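Local coordinates for isomaltodextranase (Arthrobacter globiformis, PDB 5AWO), which hydrolyses the alpha-1,6-glucosidic linkages of dextran-like polysaccharides, removing successive isomaltose units from the non-reducing ends of the chains, at residues A[436-439]-A[440-443]; A[325-328]-A[329-332]; A[411-414]-A[415-418]; A[63-67]-A[68-72]. One frame throughout, in Å; residues are numbered along the deposited sequence.

Overall arrangement
Interactions 1 and 3 are turns of the beta-sandwich domain that follows the barrel, whereas interactions 2 and 4 belong to helices around the eight-stranded parallel barrel itself. Interaction 2 lies where barrel and beta sandwich meet. Its centre is about 13 Å from that of interaction 3, with nearest atoms about 6 Å apart, and about 16 Å from that of interaction 1, which it touches: Trp440 CD2 packs on Lys330 CD at 3.8 Å. Interaction 4 stands apart on the barrel, its centre about 22 Å from that of interaction 2 and about 36 Å from that of interaction 3. All four lie away from Asp201 and Asp262, probably the nucleophile and the proton donor.

Interaction 1. Residues A[436-439]-A[440-443]; sequences VRDL and WEHR
A beta hairpin with a G1 bulge joins strand 434-438 to strand 443-448 at one edge of the beta sandwich that follows the barrel, and Asp438 faces both His442 and Arg443 across it. Asp438 and Arg443 form an antiparallel hydrogen-bonded pair: Asp438 N gives to Arg443 O at 3.0 Å, and Arg443 N gives to Asp438 O at 3.1 Å. His442, at the bulge, has a left-handed backbone. With CG anti to the backbone N (chi1 -178°), the Asp438 carboxylate turns toward the loop and its OD1 grips two amides. Trp440 N meets Asp438 OD1 nearly along its C-O axis at 3.1 Å. Glu441 N comes to Asp438 OD1 from above the carboxylate plane at 3.0 Å, almost straight at 177°. An alanine here would remove this acceptor and would probably leave the 440-441 peptides freer to turn. The carboxylates of Asp438 and Glu441 are stacked, planes 7° apart, with OD2 of Asp438 3.7 Å from OE1 of Glu441; a salt bridge from Arg443 NE to that OE1 probably eases the repulsion. Arg437 and His442 share Glu363 on helix 362-370. Leu439 O sits over one face of the His442 ring, 3.2 Å from CE1.

Interaction 2. Residues A[325-328]-A[329-332]; sequences SDEE and RKTM
The guanidinium group of Arg329 lies over the carbonyl of Ser325, one turn back along the helix, with Ser325 O above its centre and 3.4 Å from CZ of Arg329. At the edge of the same group, in its plane, sits OD1 of Asp326, held side-on by two nitrogens. Arg329 NE reaches Asp326 OD1 at 2.9 Å on the anti lone pair, and Arg329 NH1 reaches the same oxygen at 3.2 Å from above the carboxylate plane. The two groups are therefore far from coplanar, 73° apart, and one oxygen takes both bonds of the salt bridge. A bend at chi3 (-103°) folds the end of the arginine back over the first turn, where NH2 binds the carbonyls of Ala320 and Phe323 just before the helix.

Glu327 and Lys330 form a second salt bridge, their side chains lying alongside and pointing the same way. Lys330 NZ meets Glu327 OE2 at 3.0 Å from above the carboxylate plane. Both pairs place an acid three residues ahead of a base, so the negative groups stand at the N-terminal end of the helix, where they would probably interact favourably with the helix dipole.

Ser325 is the N-cap: its OG accepts from Glu328 N at 3.1 Å. Glu328 and Thr331 turn to the beta-sandwich domain that follows the barrel, Glu328 bonding to ring ND1 of His458 and Thr331 to its backbone O. This capped, charge-braced first turn opens helix 326-339, which runs between strands 312-314 and 343-345, the last crossover of the TIM barrel.

Interaction 3. Residues A[411-414]-A[415-418]; sequences NRSD and TETV
The chain doubles back between strands 405-410 and 418-423, the two halves of the loop running 162° apart, so that Asn411 comes to face Val418. At the bend, Ser413 makes an ST turn: its OG accepts from Thr415 N at 3.1 Å and from Glu416 N at 2.9 Å, the latter bond close to straight at 168°. The hydroxyl is placed there by a first torsion that sets OG anti to the backbone N (chi1 176°), pointing it across the bend to the amides that follow.

The buried Asn411 spans the neck of the loop. Asn411 OD1 accepts from Ser413 N at 2.9 Å, from above the carbonyl plane, which makes an Asx turn. On the other branch, Asn411 ND2 gives a bond of 2.8 Å to Glu416 O that lies in the plane of the amide and in that of the carbonyl alike. ND2 also binds the carbonyl of Leu455, tying the loop to the neighbouring strand 450-455. Val418 comes across the amide at about a right angle, its CG2 3.7 Å from OD1 of Asn411.

Asn411 thus works as donor and acceptor at once, which fixes which way round its amide sits. The bonds across the bend join neutral side chains to backbone groups; Asp414 is bonded to His458, the histidine that Glu328 also holds, but it has two conformers, so that tie is less certain than the neutral ones.

Interaction 4. Residues A[63-67]-A[68-72]; sequences IDWLA and GNFAD
Phe70 turns an edge to one face of the Trp65 indole in an offset edge-to-face stack, the six-membered ring of Trp65 and the ring of Phe70 having centroids 5.2 Å apart and planes at 70°. The tightest touch is Phe70 CE2 on Trp65 CZ2, 3.3 Å, while NE1 of Trp65 lies in the plane of the Phe70 ring, at its edge. Trp65 CG is anti to the backbone N (chi1 162°), which stands the indole out from the side of the helix, where its face meets Phe70. An alanine here would take away the face on which Phe70 rests and would probably leave that ring freer to turn, with a gap beside Tyr349 and Ile352. Leu66 CD2 packs on Phe70 CD2 at 4.1 Å. Asn69 ND2 meets Trp65 O at 2.9 Å in one of two conformers, so that bond is doubtful as a constant feature. Leu66 O takes two amides from opposite faces of its plane: Ala71 N at 2.9 Å, nearly straight at 168°, and Asn69 N at 3.2 Å. The bond from Ala71, five residues on, is that of a pi-turn, and it winds up the C-terminal end of helix 56-68 before the chain enters barrel strand 77-79.

Interaction 1. Residues A[436-439]-A[440-443]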
loop_
_atom_site.group_PDB
_atom_site.type_symbol
_atom_site.label_atom_id
_atom_site.label_comp_id
_atom_site.label_asym_id
_atom_site.label_seq_id
_atom_site.Cartn_x
_atom_site.Cartn_y
_atom_site.Cartn_z
ATOM N N VAL A 436 -8.792 -24.416 8.874
ATOM C CA VAL A 436 -7.477 -23.753 9.053
ATOM C C VAL A 436 -6.419 -24.560 8.322
ATOM O O VAL A 436 -6.326 -25.783 8.517
ATOM C CB VAL A 436 -7.127 -23.609 10.544
ATOM C CG1 VAL A 436 -5.771 -22.920 10.720
ATOM C CG2 VAL A 436 -8.194 -22.815 11.268
ATOM N N ARG A 437 -5.653 -23.895 7.466
ATOM C CA ARG A 437 -4.549 -24.530 6.771
ATOM C C ARG A 437 -3.262 -23.749 7.080
ATOM O O ARG A 437 -3.207 -22.532 6.883
ATOM C CB ARG A 437 -4.810 -24.528 5.271
ATOM C CG ARG A 437 -3.809 -25.292 4.476
ATOM C CD ARG A 437 -4.235 -25.506 3.022
ATOM N NE ARG A 437 -3.124 -26.056 2.284
ATOM C CZ ARG A 437 -2.835 -27.356 2.218
ATOM N NH1 ARG A 437 -3.660 -28.251 2.767
ATOM N NH2 ARG A 437 -1.767 -27.764 1.551
ATOM N N ASP A 438 -2.243 -24.470 7.558
ATOM C CA ASP A 438 -0.886 -23.926 7.794
ATOM C C ASP A 438 -0.141 -23.923 6.458
ATOM O O ASP A 438 0.043 -24.954 5.824
ATOM C CB ASP A 438 -0.183 -24.796 8.840
ATOM C CG ASP A 438 1.205 -24.308 9.190
ATOM O OD1 ASP A 438 1.893 -23.839 8.288
ATOM O OD2 ASP A 438 1.590 -24.434 10.369
ATOM N N LEU A 439 0.226 -22.723 5.981
ATOM C CA LEU A 439 0.697 -22.574 4.620
ATOM C C LEU A 439 2.186 -22.856 4.419
ATOM O O LEU A 439 2.624 -22.981 3.294
ATOM C CB LEU A 439 0.385 -21.179 4.061
ATOM C CG LEU A 439 -1.073 -20.772 4.163
ATOM C CD1 LEU A 439 -1.298 -19.431 3.523
ATOM C CD2 LEU A 439 -2.007 -21.804 3.548
ATOM N N TRP A 440 2.929 -23.022 5.510
ATOM C CA TRP A 440 4.335 -23.475 5.388
ATOM C C TRP A 440 4.459 -24.969 5.643
ATOM O O TRP A 440 5.304 -25.625 5.032
ATOM C CB TRP A 440 5.275 -22.666 6.308
ATOM C CG TRP A 440 5.553 -21.314 5.758
ATOM C CD1 TRP A 440 4.974 -20.147 6.158
ATOM C CD2 TRP A 440 6.430 -20.983 4.675
ATOM N NE1 TRP A 440 5.452 -19.109 5.399
ATOM C CE2 TRP A 440 6.338 -19.593 4.474
ATOM C CE3 TRP A 440 7.276 -21.732 3.848
ATOM C CZ2 TRP A 440 7.077 -18.945 3.485
ATOM C CZ3 TRP A 440 7.994 -21.084 2.868
ATOM C CH2 TRP A 440 7.891 -19.712 2.691
ATOM N N GLU A 441 3.619 -25.521 6.527
ATOM C CA GLU A 441 3.519 -26.990 6.655
ATOM C C GLU A 441 2.753 -27.581 5.474
ATOM O O GLU A 441 2.875 -28.776 5.192
ATOM C CB GLU A 441 2.855 -27.391 7.964
ATOM C CG GLU A 441 3.650 -27.012 9.207
ATOM C CD GLU A 441 3.036 -27.538 10.499
ATOM O OE1 GLU A 441 1.930 -28.093 10.471
ATOM O OE2 GLU A 441 3.640 -27.390 11.597
ATOM N N HIS A 442 1.963 -26.763 4.773
ATOM C CA HIS A 442 1.062 -27.258 3.734
ATOM C C HIS A 442 0.170 -28.355 4.337
ATOM O O HIS A 442 0.094 -29.459 3.809
ATOM C CB HIS A 442 1.805 -27.726 2.488
ATOM C CG HIS A 442 2.740 -26.703 1.940
ATOM N ND1 HIS A 442 2.302 -25.615 1.223
ATOM C CD2 HIS A 442 4.082 -26.584 2.035
ATOM C CE1 HIS A 442 3.345 -24.883 0.871
ATOM N NE2 HIS A 442 4.433 -25.444 1.355
ATOM N N ARG A 443 -0.532 -28.002 5.414
ATOM C CA ARG A 443 -1.241 -28.981 6.251
ATOM C C ARG A 443 -2.627 -28.450 6.605
ATOM O O ARG A 443 -2.772 -27.339 7.105
ATOM C CB ARG A 443 -0.460 -29.233 7.538
ATOM C CG ARG A 443 -1.159 -30.196 8.492
ATOM C CD ARG A 443 -0.417 -30.449 9.797
ATOM N NE ARG A 443 0.769 -31.286 9.608
ATOM C CZ ARG A 443 0.765 -32.622 9.512
ATOM N NH1 ARG A 443 -0.369 -33.317 9.617
ATOM N NH2 ARG A 443 1.908 -33.253 9.330
#

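Interaction 2. Residues A[325-328]-A[329-332]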
loop_
_atom_site.group_PDB
_atom_site.type_symbol
_atom_site.label_atom_id
_atom_site.label_comp_id
_atom_site.label_asym_id
_atom_site.label_seq_id
_atom_site.Cartn_x
_atom_site.Cartn_y
_atom_site.Cartn_z
ATOM N N SER A 325 18.727 -17.041 9.692
ATOM C CA SER A 325 18.135 -18.359 9.660
ATOM C C SER A 325 16.974 -18.400 8.701
ATOM O O SER A 325 16.390 -17.349 8.326
ATOM C CB SER A 325 17.635 -18.745 11.052
ATOM O OG SER A 325 16.489 -17.937 11.363
ATOM N N ASP A 326 16.573 -19.611 8.341
ATOM C CA ASP A 326 15.400 -19.820 7.529
ATOM C C ASP A 326 14.123 -19.419 8.231
ATOM O O ASP A 326 13.220 -18.932 7.554
ATOM C CB ASP A 326 15.288 -21.273 7.076
ATOM C CG ASP A 326 16.390 -21.688 6.122
ATOM O OD1 ASP A 326 17.073 -20.839 5.516
ATOM O OD2 ASP A 326 16.641 -22.921 5.991
ATOM N N GLU A 327 14.045 -19.564 9.551
ATOM C CA GLU A 327 12.877 -19.052 10.253
ATOM C C GLU A 327 12.751 -17.543 10.108
ATOM O O GLU A 327 11.646 -17.030 9.931
ATOM C CB GLU A 327 12.833 -19.477 11.721
ATOM C CG GLU A 327 12.654 -20.983 11.954
ATOM C CD GLU A 327 11.390 -21.602 11.353
ATOM O OE1 GLU A 327 10.312 -20.951 11.210
ATOM O OE2 GLU A 327 11.447 -22.804 10.984
ATOM N N GLU A 328 13.842 -16.799 10.206
ATOM C CA GLU A 328 13.775 -15.366 9.986
ATOM C C GLU A 328 13.345 -15.023 8.548
ATOM O O GLU A 328 12.582 -14.095 8.326
ATOM C CB GLU A 328 15.131 -14.710 10.267
ATOM C CG GLU A 328 15.503 -14.656 11.748
ATOM C CD GLU A 328 16.800 -13.911 12.049
ATOM O OE1 GLU A 328 17.484 -13.524 11.072
ATOM O OE2 GLU A 328 17.075 -13.649 13.254
ATOM N N ARG A 329 13.850 -15.772 7.571
ATOM C CA ARG A 329 13.479 -15.536 6.177
ATOM C C ARG A 329 11.981 -15.737 5.994
ATOM O O ARG A 329 11.320 -14.919 5.332
ATOM C CB ARG A 329 14.257 -16.439 5.230
ATOM C CG ARG A 329 15.702 -16.055 5.059
ATOM C CD ARG A 329 16.477 -17.067 4.197
ATOM N NE ARG A 329 17.315 -17.958 4.991
ATOM C CZ ARG A 329 18.443 -17.596 5.590
ATOM N NH1 ARG A 329 19.138 -18.481 6.316
ATOM N NH2 ARG A 329 18.899 -16.349 5.509
ATOM N N LYS A 330 11.413 -16.785 6.575
ATOM C CA LYS A 330 9.977 -16.987 6.474
ATOM C C LYS A 330 9.214 -15.840 7.147
ATOM O O LYS A 330 8.191 -15.366 6.629
ATOM C CB LYS A 330 9.550 -18.328 7.078
ATOM C CG LYS A 330 9.932 -19.530 6.212
ATOM C CD LYS A 330 9.546 -20.878 6.807
ATOM C CE LYS A 330 10.284 -21.216 8.070
ATOM N NZ LYS A 330 9.910 -22.603 8.473
ATOM N N THR A 331 9.705 -15.368 8.279
ATOM C CA THR A 331 9.076 -14.225 8.950
ATOM C C THR A 331 9.070 -12.940 8.128
ATOM O O THR A 331 8.065 -12.254 8.080
ATOM C CB THR A 331 9.708 -14.026 10.335
ATOM O OG1 THR A 331 9.355 -15.169 11.147
ATOM C CG2 THR A 331 9.238 -12.732 10.986
ATOM N N MET A 332 10.188 -12.648 7.497
ATOM C CA MET A 332 10.288 -11.533 6.551
ATOM C C MET A 332 9.156 -11.607 5.519
ATOM O O MET A 332 8.402 -10.645 5.317
ATOM C CB MET A 332 11.677 -11.590 5.875
ATOM C CG MET A 332 11.889 -10.597 4.752
ATOM S SD MET A 332 13.287 -11.046 3.722
ATOM C CE MET A 332 12.616 -12.453 2.897
#

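Interaction 3. Residues A[411-414]-A[415-418]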
loop_
_atom_site.group_PDB
_atom_site.type_symbol
_atom_site.label_atom_id
_atom_site.label_comp_id
_atom_site.label_asym_id
_atom_site.label_seq_id
_atom_site.Cartn_x
_atom_site.Cartn_y
_atom_site.Cartn_z
ATOM N N ASN A 411 6.539 -13.955 16.453
ATOM C CA ASN A 411 7.253 -13.831 17.734
ATOM C C ASN A 411 8.520 -13.026 17.578
ATOM O O ASN A 411 9.543 -13.549 17.134
ATOM C CB ASN A 411 7.561 -15.187 18.356
ATOM C CG ASN A 411 8.320 -15.053 19.660
ATOM O OD1 ASN A 411 8.371 -13.966 20.254
ATOM N ND2 ASN A 411 8.887 -16.140 20.130
ATOM N N ARG A 412 8.445 -11.757 17.994
ATOM C CA ARG A 412 9.568 -10.835 17.899
ATOM C C ARG A 412 10.534 -10.908 19.090
ATOM O O ARG A 412 11.544 -10.179 19.110
ATOM C CB ARG A 412 9.040 -9.424 17.682
ATOM C CG ARG A 412 8.242 -9.244 16.403
ATOM C CD ARG A 412 7.590 -7.881 16.301
ATOM N NE ARG A 412 8.603 -6.831 16.198
ATOM C CZ ARG A 412 8.464 -5.591 16.625
ATOM N NH1 ARG A 412 7.317 -5.156 17.138
ATOM N NH2 ARG A 412 9.512 -4.787 16.555
ATOM N N SER A 413 10.287 -11.777 20.077
ATOM C CA SER A 413 11.267 -11.963 21.132
ATOM C C SER A 413 12.566 -12.512 20.532
ATOM O O SER A 413 12.544 -13.368 19.626
ATOM C CB SER A 413 10.766 -12.960 22.164
ATOM O OG SER A 413 11.769 -13.207 23.151
ATOM N N ASP A 414 13.717 -12.065 21.052
ATOM C CA ASP A 414 14.986 -12.635 20.628
ATOM C C ASP A 414 15.338 -13.932 21.370
ATOM O O ASP A 414 16.207 -14.674 20.946
ATOM C CB ASP A 414 16.080 -11.573 20.758
ATOM C CG ASP A 414 15.639 -10.234 20.176
ATOM O OD1 ASP A 414 15.223 -10.177 18.993
ATOM O OD2 ASP A 414 15.666 -9.216 20.904
ATOM N N THR A 415 14.634 -14.229 22.446
ATOM C CA THR A 415 15.060 -15.350 23.311
ATOM C C THR A 415 13.965 -16.343 23.693
ATOM O O THR A 415 14.209 -17.569 23.796
ATOM C CB THR A 415 15.671 -14.756 24.565
ATOM O OG1 THR A 415 16.737 -13.894 24.178
ATOM C CG2 THR A 415 16.249 -15.838 25.492
ATOM N N GLU A 416 12.749 -15.860 23.887
ATOM C CA GLU A 416 11.713 -16.705 24.435
ATOM C C GLU A 416 10.832 -17.295 23.361
ATOM O O GLU A 416 10.582 -16.661 22.346
ATOM C CB GLU A 416 10.809 -15.908 25.370
ATOM C CG GLU A 416 11.532 -15.223 26.510
ATOM C CD GLU A 416 12.339 -16.167 27.363
ATOM O OE1 GLU A 416 11.877 -17.293 27.665
ATOM O OE2 GLU A 416 13.448 -15.776 27.767
ATOM N N THR A 417 10.345 -18.503 23.608
ATOM C CA THR A 417 9.274 -19.095 22.826
ATOM C C THR A 417 7.951 -18.564 23.356
ATOM O O THR A 417 7.755 -18.492 24.576
ATOM C CB THR A 417 9.380 -20.631 22.906
ATOM O OG1 THR A 417 10.602 -21.015 22.260
ATOM C CG2 THR A 417 8.210 -21.303 22.232
ATOM N N VAL A 418 7.087 -18.075 22.470
ATOM C CA VAL A 418 5.872 -17.374 22.872
ATOM C C VAL A 418 4.689 -17.885 22.055
ATOM O O VAL A 418 4.785 -18.055 20.829
ATOM C CB VAL A 418 6.029 -15.849 22.653
ATOM C CG1 VAL A 418 4.753 -15.093 23.002
ATOM C CG2 VAL A 418 7.216 -15.320 23.444
#

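Interaction 4. Residues A[63-67]-A[68-72]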
loop_
_atom_site.group_PDB
_atom_site.type_symbol
_atom_site.label_atom_id
_atom_site.label_comp_id
_atom_site.label_asym_id
_atom_site.label_seq_id
_atom_site.Cartn_x
_atom_site.Cartn_y
_atom_site.Cartn_z
ATOM N N ILE A 63 18.200 -10.113 -14.864
ATOM C CA ILE A 63 16.966 -10.286 -15.598
ATOM C C ILE A 63 16.835 -11.731 -16.136
ATOM O O ILE A 63 15.764 -12.332 -16.058
ATOM C CB ILE A 63 16.823 -9.291 -16.771
ATOM C CG1 ILE A 63 16.585 -7.878 -16.215
ATOM C CG2 ILE A 63 15.716 -9.711 -17.731
ATOM C CD1 ILE A 63 16.676 -6.797 -17.264
ATOM N N ASP A 64 17.919 -12.240 -16.712
ATOM C CA ASP A 64 17.886 -13.596 -17.284
ATOM C C ASP A 64 17.625 -14.639 -16.191
ATOM O O ASP A 64 16.864 -15.581 -16.394
ATOM C CB ASP A 64 19.180 -13.894 -18.043
ATOM C CG ASP A 64 19.329 -13.061 -19.316
ATOM O OD1 ASP A 64 18.321 -12.528 -19.794
ATOM O OD2 ASP A 64 20.479 -12.973 -19.818
ATOM N N TRP A 65 18.211 -14.417 -15.022
ATOM C CA TRP A 65 17.972 -15.266 -13.854
ATOM C C TRP A 65 16.515 -15.166 -13.408
ATOM O O TRP A 65 15.873 -16.173 -13.177
ATOM C CB TRP A 65 18.941 -14.894 -12.733
ATOM C CG TRP A 65 18.573 -15.350 -11.349
ATOM C CD1 TRP A 65 18.518 -16.633 -10.872
ATOM C CD2 TRP A 65 18.218 -14.506 -10.257
ATOM N NE1 TRP A 65 18.172 -16.629 -9.551
ATOM C CE2 TRP A 65 18.003 -15.330 -9.141
ATOM C CE3 TRP A 65 18.114 -13.116 -10.102
ATOM C CZ2 TRP A 65 17.642 -14.820 -7.903
ATOM C CZ3 TRP A 65 17.763 -12.611 -8.863
ATOM C CH2 TRP A 65 17.527 -13.461 -7.782
ATOM N N LEU A 66 15.963 -13.952 -13.341
ATOM C CA LEU A 66 14.573 -13.799 -12.975
ATOM C C LEU A 66 13.670 -14.484 -13.978
ATOM O O LEU A 66 12.701 -15.140 -13.621
ATOM C CB LEU A 66 14.163 -12.323 -12.885
ATOM C CG LEU A 66 14.844 -11.552 -11.756
ATOM C CD1 LEU A 66 14.656 -10.075 -12.025
ATOM C CD2 LEU A 66 14.298 -11.953 -10.399
ATOM N N ALA A 67 13.964 -14.318 -15.271
ATOM C CA ALA A 67 13.077 -14.857 -16.274
ATOM C C ALA A 67 12.970 -16.391 -16.179
ATOM O O ALA A 67 11.929 -16.938 -16.509
ATOM C CB ALA A 67 13.548 -14.456 -17.658
ATOM N N GLY A 68 14.047 -17.040 -15.737
ATOM C CA GLY A 68 14.075 -18.497 -15.614
ATOM C C GLY A 68 13.617 -19.081 -14.291
ATOM O O GLY A 68 13.384 -20.284 -14.195
ATOM N N ASN A 69 13.488 -18.253 -13.275
ATOM C CA ASN A 69 13.078 -18.761 -11.996
ATOM C C ASN A 69 11.827 -17.946 -11.590
ATOM O O ASN A 69 10.682 -18.370 -11.789
ATOM C CB ASN A 69 14.270 -18.694 -11.014
ATOM C CG ASN A 69 15.528 -19.476 -11.507
ATOM O OD1 ASN A 69 15.822 -20.576 -11.011
ATOM N ND2 ASN A 69 16.280 -18.904 -12.460
ATOM N N PHE A 70 12.009 -16.704 -11.208
ATOM C CA PHE A 70 10.947 -16.007 -10.479
ATOM C C PHE A 70 9.804 -15.398 -11.269
ATOM O O PHE A 70 8.734 -15.190 -10.729
ATOM C CB PHE A 70 11.580 -14.944 -9.593
ATOM C CG PHE A 70 12.527 -15.516 -8.602
ATOM C CD1 PHE A 70 12.064 -15.982 -7.388
ATOM C CD2 PHE A 70 13.854 -15.717 -8.924
ATOM C CE1 PHE A 70 12.908 -16.559 -6.475
ATOM C CE2 PHE A 70 14.714 -16.319 -8.019
ATOM C CZ PHE A 70 14.236 -16.714 -6.768
ATOM N N ALA A 71 10.022 -15.094 -12.546
ATOM C CA ALA A 71 8.939 -14.548 -13.359
ATOM C C ALA A 71 7.753 -15.485 -13.419
ATOM O O ALA A 71 6.616 -15.044 -13.417
ATOM C CB ALA A 71 9.437 -14.215 -14.767
ATOM N N ASP A 72 8.020 -16.793 -13.388
ATOM C CA ASP A 72 6.928 -17.770 -13.418
ATOM C C ASP A 72 6.096 -17.789 -12.129
ATOM O O ASP A 72 4.963 -18.270 -12.132
ATOM C CB ASP A 72 7.449 -19.177 -13.731
ATOM C CG ASP A 72 8.027 -19.272 -15.125
ATOM O OD1 ASP A 72 7.374 -18.753 -16.058
ATOM O OD2 ASP A 72 9.143 -19.815 -15.273
#